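Local coordinates for protein neural-cadherin (Drosophila melanogaster, PDB 3UBF) that mediates calcium-dependent, mainly homophilic adhesion between cells, the chain described being three successive extracellular cadherin repeats, at residues P5-E10 with Q90-L95; Y177-K182 with E201-V206; P212-P217 with I234-K239; L288-T293 with V303-R308. One frame throughout, in Å; residues are numbered along the deposited sequence.

In the fold
The four contacts follow one another along a chain of three successive cadherin repeats. Contact 1 pairs the first and last strands of the first repeat; contact 2, its centre about 47 Å away, pairs the last two strands of the second. Between these repeats a bound calcium ion is held by Glu13, Asp59, Glu61 and Asp138. Contact 3 opens the third repeat, its nearest atoms about 8 Å from contact 2. Contacts 3 and 4, their centres about 10 Å apart, belong to the two facing sheets of that repeat and touch: Phe214 packs on Ala292 and Val303, and Ile236 on Val290. The Asp304 side chain in contact 4 is about 3 Å from a bound zinc ion.

Contact 1: residues P5-E10 with Q90-L95; sequences PTKRIE and QRVIIL
Lys7 to Glu10 pair in parallel with Val92 to Leu95, joining the first and last strands of a cadherin beta-sandwich repeat, the one parallel pairing in a sheet otherwise antiparallel. Lys7 and Ile9 each use both N-H and C=O: Lys7 N bonds Arg91 O, Ile93 N bonds Lys7 O (2.8 Å), Ile9 N bonds Ile93 O, and Leu95 N bonds Ile9 O. Ile93 can be followed outward on the side that carries Arg8. Its CB is 4.2 Å from Lys7 O. CG1, turned anti to its own carbonyl carbon (chi1 -47°), meets Thr6 CG2 at 3.8 Å. CD1 reaches the same methyl, then covers part of one face of the Arg8 guanidinium, 3.9 Å from Arg8 NH1. Ile93 CD1 also lies over the Arg91 guanidinium, toward its rim; that group is salt-bridged to Asp70. On the other side Ile9 CG2 lies beside Ile94 CG1 at 3.8 Å, and Phe24 packs against both residues, while the Lys7 chain leads to a salt bridge with Glu27. At the start of the pairing Gln90 NE2 donates to Pro5 O over 2.9 Å, nearly straight at 169° and with the oxygen in the amide plane.

Contact 2: residues Y177-K182 with E201-V206; sequences YVLYVK and ERLSIV
Tyr177 to Val181 run against Glu201 to Ile205, the axes of these short segments 147° apart, as the antiparallel pair formed by the last two strands of the second cadherin repeat. Three hydrogen-bonded pairs, Tyr177 with Ile205, Leu179 with Leu203 and Val181 with Glu201, each close two N-H to O=C bonds; the shortest joins Tyr177 N to Ile205 O at 2.6 Å. The same Ile205 oxygen sits at the edge of the Tyr177 ring, near its plane and 3.3 Å from CD1. The side bearing Leu179, Val181, Leu203 and Ile205 faces the sandwich interior, where Phe128, Val127 and Leu130 of strand 126-133 meet it.

On the opposite side Arg202 carries the contact. Its chain is extended, CG standing anti to the backbone N (chi1 -176°), and this lays CG 3.8 Å above the Tyr180 ring, toward the rim. Arg202 CD then touches Tyr180 OH at 3.4 Å, and that hydroxyl lies at the edge of a guanidinium turned 76° from the ring. Val178 CG2 covers one guanidinium face, 3.3 Å from Arg202 NH2, which also forms a salt bridge with Glu176. Glu176 in turn bonds Ser204 OG, tying the two polar side chains together. With an alanine in place of Tyr180, the arginine methylenes would probably lose their ring cover and a bridging water its hydroxyl partner. That water lies 3.1 Å from Tyr180 OH and accepts from Arg202 NE at 3.2 Å.

Contact 3: residues P212-P217 with I234-K239; sequences PQFYMP and ISIKAK
Where the chain enters the third cadherin repeat, residues 213-214 form a short edge strand of the beta-sandwich, antiparallel to 238-239. Gln213 and Lys239 make a hydrogen-bonded pair: Gln213 N donates to Lys239 O, and Lys239 N returns a bond to Gln213 O at 2.6 Å. A third bond, Tyr215 N to Lys237 O, extends the pairing past Phe214. Gln213 lies on the face opposite Phe214, and its NE2 bonds Pro112 O beside strand 113-117 of the preceding repeat, so this edge also takes part in the contact between repeats.

Phe214 turns inward. Its CG is anti to the carbonyl carbon (chi1 -78°), bringing the ring beneath Ala238, whose CB lies over one face, 4.0 Å from the centroid of the Phe214 ring, in a CH-pi contact. Ile236 CG2 comes in obliquely, 3.4 Å from Phe214 CE2. Ala292 and Val303 of the facing sheet also pack on this ring, which thus bridges the two layers of the sandwich.

Tyr215 lies outside, against the aliphatic parts of two lysines. Lys237 runs alongside it and bends at chi3 (104°), placing its CE 3.4 Å from Tyr215 CE1. Lys239 is extended and comes at an oblique angle to Tyr215, its CB 3.7 Å from Tyr215 CE1. A serine at Tyr215 would probably take the aromatic neighbour from both lysine stems and let them swing more freely. Farther along Lys239, its CD lies 3.9 Å from Tyr215 OH.

Contact 4: residues L288-T293 with V303-R308; sequences LIVTAT and VDLTIR
Leu288 to Val290 pair antiparallel with Val303 to Leu305 in the hairpin that ends the third cadherin repeat, the axes of these short segments 139° apart. Leu288 with Leu305 and Val290 with Val303 are hydrogen-bonded pairs, each with two backbone bonds; Ile289 and Asp304 form the non-hydrogen-bonded pair between them. The interior face is wholly aliphatic. With CG anti to its carbonyl carbon (chi1 -51°), Leu288 sends CD1 to Ile307 CD1 at 3.5 Å and Leu305 CD2 at 3.9 Å. The same Leu305 methyl bears on Val290 CG2 at 4.0 Å, so this methyl touches both Leu288 and Val290 of the opposing strand. Val303 CG1 lies 4.1 Å from Val290 CB. Ile234 and Ile236 of the facing sheet press on Leu305, and Phe260 covers Leu288 and Ile307, which places this patch in the hydrophobic core of the sandwich.

The other face is polar at Asp304, whose side chain is about 3 Å from a bound zinc ion. Leu288 O has two donors: Leu305 N, 37° out of the carbonyl plane, and a water at 2.8 Å from Leu288 O. That water also donates weakly to Asp304 OD1, 3.4 Å away.

Contact 1: residues P5-E10 with Q90-L95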
# COMPACT_ATOMS: atom_id res chain seq x y z
N PRO A 5 -4.97 -31.44 -29.92
CA PRO A 5 -4.26 -30.97 -28.73
C PRO A 5 -4.87 -29.69 -28.21
O PRO A 5 -5.14 -28.77 -28.99
CB PRO A 5 -2.84 -30.70 -29.25
CG PRO A 5 -2.95 -30.72 -30.77
CD PRO A 5 -4.03 -31.74 -31.01
N THR A 6 -5.12 -29.65 -26.91
CA THR A 6 -5.76 -28.54 -26.25
C THR A 6 -4.94 -27.27 -26.47
O THR A 6 -3.73 -27.25 -26.25
CB THR A 6 -5.96 -28.83 -24.75
OG1 THR A 6 -6.80 -29.98 -24.61
CG2 THR A 6 -6.58 -27.65 -24.03
N LYS A 7 -5.61 -26.22 -26.96
CA LYS A 7 -4.99 -24.93 -27.16
C LYS A 7 -4.90 -24.24 -25.81
O LYS A 7 -5.92 -23.94 -25.21
CB LYS A 7 -5.82 -24.08 -28.13
CG LYS A 7 -5.30 -22.67 -28.33
CD LYS A 7 -3.96 -22.67 -29.04
CE LYS A 7 -3.69 -21.31 -29.65
NZ LYS A 7 -2.31 -21.25 -30.20
N ARG A 8 -3.68 -24.02 -25.34
CA ARG A 8 -3.43 -23.32 -24.09
C ARG A 8 -2.76 -22.00 -24.40
O ARG A 8 -1.85 -21.95 -25.22
CB ARG A 8 -2.53 -24.14 -23.17
CG ARG A 8 -3.19 -25.39 -22.63
CD ARG A 8 -2.22 -26.23 -21.81
NE ARG A 8 -2.90 -27.35 -21.15
CZ ARG A 8 -3.61 -27.24 -20.03
NH1 ARG A 8 -3.75 -26.06 -19.43
NH2 ARG A 8 -4.19 -28.31 -19.52
N ILE A 9 -3.23 -20.93 -23.76
CA ILE A 9 -2.69 -19.62 -24.03
C ILE A 9 -3.01 -18.68 -22.87
O ILE A 9 -4.07 -18.76 -22.26
CB ILE A 9 -3.20 -19.09 -25.40
CG1 ILE A 9 -2.29 -17.99 -25.95
CG2 ILE A 9 -4.67 -18.71 -25.34
CD1 ILE A 9 -2.56 -17.66 -27.42
N GLU A 10 -2.05 -17.81 -22.56
CA GLU A 10 -2.12 -16.89 -21.43
C GLU A 10 -2.34 -15.44 -21.91
O GLU A 10 -1.61 -14.94 -22.78
CB GLU A 10 -0.81 -16.99 -20.63
CG GLU A 10 -0.82 -16.37 -19.23
CD GLU A 10 0.51 -16.57 -18.51
OE1 GLU A 10 0.94 -17.74 -18.32
OE2 GLU A 10 1.15 -15.56 -18.13
N GLN A 90 -11.71 -29.17 -30.54
CA GLN A 90 -10.55 -28.71 -29.80
C GLN A 90 -10.92 -27.84 -28.61
O GLN A 90 -11.68 -26.87 -28.73
CB GLN A 90 -9.60 -27.94 -30.72
CG GLN A 90 -8.23 -27.69 -30.11
CD GLN A 90 -7.48 -26.64 -30.87
OE1 GLN A 90 -8.07 -25.85 -31.60
NE2 GLN A 90 -6.16 -26.60 -30.69
N ARG A 91 -10.38 -28.21 -27.46
CA ARG A 91 -10.57 -27.46 -26.25
C ARG A 91 -9.62 -26.26 -26.23
O ARG A 91 -8.45 -26.38 -26.62
CB ARG A 91 -10.33 -28.36 -25.04
CG ARG A 91 -10.83 -27.81 -23.73
CD ARG A 91 -10.59 -28.82 -22.64
NE ARG A 91 -10.92 -28.30 -21.32
CZ ARG A 91 -10.82 -28.98 -20.19
NH1 ARG A 91 -10.39 -30.24 -20.19
NH2 ARG A 91 -11.14 -28.40 -19.04
N VAL A 92 -10.14 -25.11 -25.82
CA VAL A 92 -9.31 -23.92 -25.66
C VAL A 92 -9.36 -23.46 -24.21
O VAL A 92 -10.45 -23.28 -23.63
CB VAL A 92 -9.73 -22.78 -26.61
CG1 VAL A 92 -8.69 -21.66 -26.61
CG2 VAL A 92 -9.92 -23.29 -28.03
N ILE A 93 -8.18 -23.31 -23.62
CA ILE A 93 -8.05 -22.84 -22.24
C ILE A 93 -7.19 -21.59 -22.25
O ILE A 93 -5.97 -21.67 -22.42
CB ILE A 93 -7.40 -23.90 -21.30
CG1 ILE A 93 -8.04 -25.29 -21.48
CG2 ILE A 93 -7.50 -23.46 -19.85
CD1 ILE A 93 -7.45 -26.38 -20.57
N ILE A 94 -7.83 -20.44 -22.10
CA ILE A 94 -7.12 -19.18 -21.97
C ILE A 94 -6.91 -18.96 -20.48
O ILE A 94 -7.86 -18.66 -19.77
CB ILE A 94 -7.92 -18.00 -22.53
CG1 ILE A 94 -8.23 -18.19 -24.02
CG2 ILE A 94 -7.18 -16.67 -22.30
CD1 ILE A 94 -9.37 -17.31 -24.53
N LEU A 95 -5.68 -19.12 -20.01
CA LEU A 95 -5.35 -18.73 -18.65
C LEU A 95 -5.32 -17.21 -18.57
O LEU A 95 -4.53 -16.59 -19.29
CB LEU A 95 -4.01 -19.32 -18.22
CG LEU A 95 -3.64 -19.04 -16.76
CD1 LEU A 95 -4.60 -19.75 -15.78
CD2 LEU A 95 -2.18 -19.39 -16.47

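Contact 2: residues Y177-K182 with E201-V206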
# COMPACT_ATOMS: atom_id res chain seq x y z
N TYR A 177 -1.33 -1.06 25.08
CA TYR A 177 -2.23 -2.11 24.63
C TYR A 177 -1.89 -2.44 23.17
O TYR A 177 -1.97 -1.55 22.30
CB TYR A 177 -3.70 -1.68 24.77
CG TYR A 177 -4.03 -1.22 26.18
CD1 TYR A 177 -3.83 0.11 26.56
CD2 TYR A 177 -4.56 -2.12 27.12
CE1 TYR A 177 -4.15 0.54 27.84
CE2 TYR A 177 -4.88 -1.69 28.41
CZ TYR A 177 -4.67 -0.36 28.77
OH TYR A 177 -4.95 0.07 30.04
N VAL A 178 -1.52 -3.69 22.91
CA VAL A 178 -1.00 -4.07 21.61
C VAL A 178 -1.95 -4.99 20.85
O VAL A 178 -2.36 -6.03 21.36
CB VAL A 178 0.41 -4.72 21.71
CG1 VAL A 178 0.91 -5.16 20.35
CG2 VAL A 178 1.41 -3.76 22.34
N LEU A 179 -2.31 -4.60 19.64
CA LEU A 179 -2.98 -5.52 18.73
C LEU A 179 -2.10 -5.72 17.52
O LEU A 179 -1.51 -4.77 17.00
CB LEU A 179 -4.29 -4.94 18.24
CG LEU A 179 -5.38 -4.57 19.23
CD1 LEU A 179 -6.50 -3.95 18.43
CD2 LEU A 179 -5.83 -5.83 19.93
N TYR A 180 -2.01 -6.97 17.07
CA TYR A 180 -1.48 -7.25 15.74
C TYR A 180 -2.65 -7.38 14.78
O TYR A 180 -3.59 -8.13 15.05
CB TYR A 180 -0.58 -8.49 15.73
CG TYR A 180 0.76 -8.22 16.36
CD1 TYR A 180 0.90 -8.20 17.75
CD2 TYR A 180 1.88 -7.98 15.58
CE1 TYR A 180 2.12 -7.94 18.33
CE2 TYR A 180 3.12 -7.72 16.16
CZ TYR A 180 3.22 -7.70 17.53
OH TYR A 180 4.43 -7.45 18.13
N VAL A 181 -2.60 -6.61 13.70
CA VAL A 181 -3.74 -6.45 12.81
C VAL A 181 -3.31 -6.79 11.39
O VAL A 181 -2.13 -6.75 11.05
CB VAL A 181 -4.28 -5.01 12.85
CG1 VAL A 181 -4.93 -4.69 14.21
CG2 VAL A 181 -3.16 -4.01 12.53
N LYS A 182 -4.29 -7.12 10.55
CA LYS A 182 -4.01 -7.63 9.23
C LYS A 182 -5.23 -7.28 8.41
O LYS A 182 -6.34 -7.24 8.94
CB LYS A 182 -3.86 -9.14 9.32
CG LYS A 182 -3.22 -9.86 8.16
CD LYS A 182 -3.34 -11.37 8.44
CE LYS A 182 -2.79 -12.22 7.33
NZ LYS A 182 -1.30 -12.30 7.37
N GLU A 201 0.68 -6.13 11.07
CA GLU A 201 1.25 -4.94 11.69
C GLU A 201 0.91 -4.82 13.16
O GLU A 201 -0.15 -5.26 13.62
CB GLU A 201 0.78 -3.67 10.96
CG GLU A 201 1.62 -3.27 9.75
CD GLU A 201 3.05 -2.86 10.10
OE1 GLU A 201 3.41 -2.72 11.29
OE2 GLU A 201 3.84 -2.68 9.15
N ARG A 202 1.80 -4.16 13.89
CA ARG A 202 1.62 -3.93 15.30
C ARG A 202 1.02 -2.57 15.57
O ARG A 202 1.58 -1.54 15.21
CB ARG A 202 2.96 -4.04 16.01
CG ARG A 202 2.89 -3.92 17.50
CD ARG A 202 4.26 -4.06 18.02
NE ARG A 202 4.34 -4.03 19.48
CZ ARG A 202 4.45 -2.92 20.21
NH1 ARG A 202 4.44 -1.72 19.62
NH2 ARG A 202 4.55 -3.01 21.53
N LEU A 203 -0.14 -2.58 16.23
CA LEU A 203 -0.83 -1.38 16.66
C LEU A 203 -0.65 -1.22 18.17
O LEU A 203 -1.03 -2.10 18.98
CB LEU A 203 -2.31 -1.41 16.26
CG LEU A 203 -3.25 -0.35 16.85
CD1 LEU A 203 -2.76 1.07 16.61
CD2 LEU A 203 -4.67 -0.52 16.33
N SER A 204 -0.04 -0.09 18.52
CA SER A 204 0.26 0.27 19.89
C SER A 204 -0.72 1.34 20.33
O SER A 204 -0.76 2.43 19.75
CB SER A 204 1.69 0.82 19.98
OG SER A 204 1.80 1.71 21.08
N ILE A 205 -1.52 1.02 21.35
CA ILE A 205 -2.49 1.96 21.92
C ILE A 205 -2.08 2.22 23.36
O ILE A 205 -1.96 1.28 24.15
CB ILE A 205 -3.92 1.39 21.85
CG1 ILE A 205 -4.27 0.97 20.41
CG2 ILE A 205 -4.93 2.39 22.37
CD1 ILE A 205 -5.45 0.05 20.30
N VAL A 206 -1.80 3.47 23.68
CA VAL A 206 -1.29 3.82 25.01
C VAL A 206 -2.38 4.54 25.81
O VAL A 206 -3.05 5.44 25.29
CB VAL A 206 0.02 4.65 24.92
CG1 VAL A 206 0.45 5.19 26.30
CG2 VAL A 206 1.14 3.82 24.34
O HOH W 1 4.44 -6.72 21.16

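Contact 3: residues P212-P217 with I234-K239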
# COMPACT_ATOMS: atom_id res chain seq x y z
N PRO A 212 4.91 12.50 20.89
CA PRO A 212 4.70 12.72 19.47
C PRO A 212 5.42 11.66 18.67
O PRO A 212 6.45 11.13 19.14
CB PRO A 212 5.38 14.07 19.21
CG PRO A 212 5.52 14.70 20.52
CD PRO A 212 5.68 13.59 21.49
N GLN A 213 4.88 11.34 17.50
CA GLN A 213 5.52 10.43 16.57
C GLN A 213 5.79 11.17 15.27
O GLN A 213 4.89 11.82 14.70
CB GLN A 213 4.66 9.21 16.31
CG GLN A 213 5.29 8.16 15.41
CD GLN A 213 4.37 6.99 15.17
OE1 GLN A 213 3.15 7.09 15.35
NE2 GLN A 213 4.93 5.86 14.78
N PHE A 214 7.03 11.07 14.81
CA PHE A 214 7.42 11.66 13.55
C PHE A 214 6.82 10.87 12.41
O PHE A 214 6.59 9.67 12.54
CB PHE A 214 8.94 11.72 13.45
CG PHE A 214 9.56 12.84 14.25
CD1 PHE A 214 10.18 12.58 15.47
CD2 PHE A 214 9.52 14.15 13.77
CE1 PHE A 214 10.76 13.62 16.22
CE2 PHE A 214 10.10 15.21 14.52
CZ PHE A 214 10.72 14.94 15.74
N TYR A 215 6.53 11.55 11.30
CA TYR A 215 5.94 10.91 10.12
C TYR A 215 6.93 10.03 9.35
O TYR A 215 6.52 9.25 8.50
CB TYR A 215 5.24 11.94 9.22
CG TYR A 215 3.81 12.14 9.65
CD1 TYR A 215 3.46 13.16 10.54
CD2 TYR A 215 2.80 11.27 9.21
CE1 TYR A 215 2.16 13.33 10.95
CE2 TYR A 215 1.50 11.43 9.62
CZ TYR A 215 1.18 12.46 10.50
OH TYR A 215 -0.13 12.62 10.92
N MET A 216 8.21 10.16 9.67
CA MET A 216 9.23 9.21 9.19
C MET A 216 10.12 8.79 10.38
O MET A 216 10.42 9.62 11.25
CB MET A 216 10.11 9.85 8.12
CG MET A 216 9.38 10.68 7.11
SD MET A 216 9.47 9.99 5.49
CE MET A 216 11.24 9.80 5.31
N PRO A 217 10.56 7.51 10.41
CA PRO A 217 11.42 7.07 11.50
C PRO A 217 12.83 7.68 11.42
O PRO A 217 13.53 7.73 12.44
CB PRO A 217 11.47 5.56 11.30
CG PRO A 217 11.30 5.39 9.84
CD PRO A 217 10.32 6.44 9.44
N ILE A 234 14.16 20.47 3.88
CA ILE A 234 13.32 19.34 4.20
C ILE A 234 12.26 19.78 5.20
O ILE A 234 12.50 20.68 6.01
CB ILE A 234 14.17 18.12 4.72
CG1 ILE A 234 13.29 16.88 4.95
CG2 ILE A 234 14.99 18.50 5.95
CD1 ILE A 234 14.06 15.57 4.91
N SER A 235 11.08 19.17 5.10
CA SER A 235 10.01 19.41 6.07
C SER A 235 9.91 18.22 7.00
O SER A 235 9.80 17.08 6.56
CB SER A 235 8.66 19.62 5.39
OG SER A 235 8.42 20.99 5.16
N ILE A 236 9.93 18.50 8.29
CA ILE A 236 9.77 17.46 9.28
C ILE A 236 8.45 17.66 10.01
O ILE A 236 8.09 18.79 10.36
CB ILE A 236 10.98 17.42 10.21
CG1 ILE A 236 12.15 16.80 9.47
CG2 ILE A 236 10.69 16.59 11.44
CD1 ILE A 236 13.43 17.50 9.71
N LYS A 237 7.71 16.58 10.19
CA LYS A 237 6.45 16.68 10.88
C LYS A 237 6.28 15.55 11.87
O LYS A 237 6.64 14.40 11.59
CB LYS A 237 5.27 16.72 9.90
CG LYS A 237 4.07 17.45 10.46
CD LYS A 237 2.92 17.51 9.47
CE LYS A 237 1.83 16.50 9.83
NZ LYS A 237 0.50 16.88 9.26
N ALA A 238 5.76 15.89 13.04
CA ALA A 238 5.43 14.91 14.05
C ALA A 238 3.96 15.02 14.38
O ALA A 238 3.36 16.09 14.31
CB ALA A 238 6.28 15.09 15.29
N LYS A 239 3.36 13.88 14.69
CA LYS A 239 1.96 13.82 14.99
C LYS A 239 1.85 13.94 16.49
O LYS A 239 2.56 13.26 17.23
CB LYS A 239 1.39 12.49 14.52
CG LYS A 239 -0.04 12.27 14.89
CD LYS A 239 -0.52 10.93 14.44
CE LYS A 239 -1.95 10.77 14.82
NZ LYS A 239 -2.61 9.77 13.96

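Contact 4: residues L288-T293 with V303-R308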
# COMPACT_ATOMS: atom_id res chain seq x y z
N LEU A 288 22.11 15.47 12.18
CA LEU A 288 21.35 16.40 12.99
C LEU A 288 20.28 15.63 13.73
O LEU A 288 19.86 14.55 13.29
CB LEU A 288 20.71 17.47 12.10
CG LEU A 288 21.65 18.20 11.11
CD1 LEU A 288 20.85 18.82 9.97
CD2 LEU A 288 22.50 19.26 11.82
N ILE A 289 19.86 16.16 14.86
CA ILE A 289 18.74 15.59 15.57
C ILE A 289 17.67 16.65 15.67
O ILE A 289 17.90 17.75 16.20
CB ILE A 289 19.11 15.07 16.96
CG1 ILE A 289 20.11 13.93 16.86
CG2 ILE A 289 17.87 14.59 17.70
CD1 ILE A 289 20.64 13.43 18.20
N VAL A 290 16.49 16.32 15.13
CA VAL A 290 15.31 17.14 15.31
C VAL A 290 14.50 16.63 16.51
O VAL A 290 14.26 15.43 16.65
CB VAL A 290 14.43 17.19 14.04
CG1 VAL A 290 13.17 18.06 14.29
CG2 VAL A 290 15.24 17.74 12.86
N THR A 291 14.11 17.56 17.36
CA THR A 291 13.24 17.24 18.48
C THR A 291 11.87 17.87 18.28
O THR A 291 11.77 19.03 17.90
CB THR A 291 13.87 17.67 19.80
OG1 THR A 291 15.16 17.07 19.91
CG2 THR A 291 13.02 17.24 21.01
N ALA A 292 10.82 17.06 18.50
CA ALA A 292 9.44 17.55 18.57
C ALA A 292 9.00 17.65 20.03
O ALA A 292 9.01 16.65 20.75
CB ALA A 292 8.50 16.64 17.80
N THR A 293 8.60 18.84 20.45
CA THR A 293 8.22 19.07 21.83
C THR A 293 6.79 19.57 21.92
O THR A 293 6.42 20.51 21.24
CB THR A 293 9.17 20.08 22.48
OG1 THR A 293 10.52 19.62 22.30
CG2 THR A 293 8.89 20.23 23.97
N VAL A 303 14.37 12.53 16.33
CA VAL A 303 14.57 11.76 15.12
C VAL A 303 15.88 12.21 14.46
O VAL A 303 16.31 13.34 14.65
CB VAL A 303 13.36 11.92 14.15
CG1 VAL A 303 13.34 13.31 13.50
CG2 VAL A 303 13.32 10.81 13.13
N ASP A 304 16.52 11.32 13.71
CA ASP A 304 17.74 11.68 12.99
C ASP A 304 17.41 12.38 11.71
O ASP A 304 16.50 11.97 10.97
CB ASP A 304 18.59 10.47 12.63
CG ASP A 304 19.03 9.70 13.84
OD1 ASP A 304 19.61 10.32 14.76
OD2 ASP A 304 18.81 8.47 13.84
N LEU A 305 18.13 13.46 11.46
CA LEU A 305 18.14 14.09 10.16
C LEU A 305 19.58 14.04 9.63
O LEU A 305 20.53 14.46 10.31
CB LEU A 305 17.62 15.53 10.26
CG LEU A 305 17.74 16.42 9.02
CD1 LEU A 305 17.05 15.81 7.81
CD2 LEU A 305 17.16 17.79 9.33
N THR A 306 19.72 13.49 8.43
CA THR A 306 21.00 13.40 7.78
C THR A 306 20.95 14.26 6.53
O THR A 306 20.05 14.11 5.70
CB THR A 306 21.33 11.93 7.45
OG1 THR A 306 21.28 11.17 8.66
CG2 THR A 306 22.72 11.80 6.85
N ILE A 307 21.89 15.20 6.42
CA ILE A 307 21.97 16.04 5.23
C ILE A 307 23.29 15.83 4.52
O ILE A 307 24.36 16.13 5.06
CB ILE A 307 21.75 17.54 5.54
CG1 ILE A 307 20.42 17.75 6.27
CG2 ILE A 307 21.84 18.37 4.25
CD1 ILE A 307 20.10 19.19 6.61
N ARG A 308 23.20 15.31 3.31
CA ARG A 308 24.35 15.15 2.45
C ARG A 308 24.46 16.30 1.46
O ARG A 308 23.45 16.76 0.90
CB ARG A 308 24.27 13.83 1.71
CG ARG A 308 24.40 12.62 2.61
CD ARG A 308 23.84 11.35 1.96
NE ARG A 308 24.29 10.14 2.63
CZ ARG A 308 23.62 9.49 3.59
NH1 ARG A 308 22.42 9.92 4.01
NH2 ARG A 308 24.14 8.39 4.12
O HOH W 2 21.70 12.49 13.26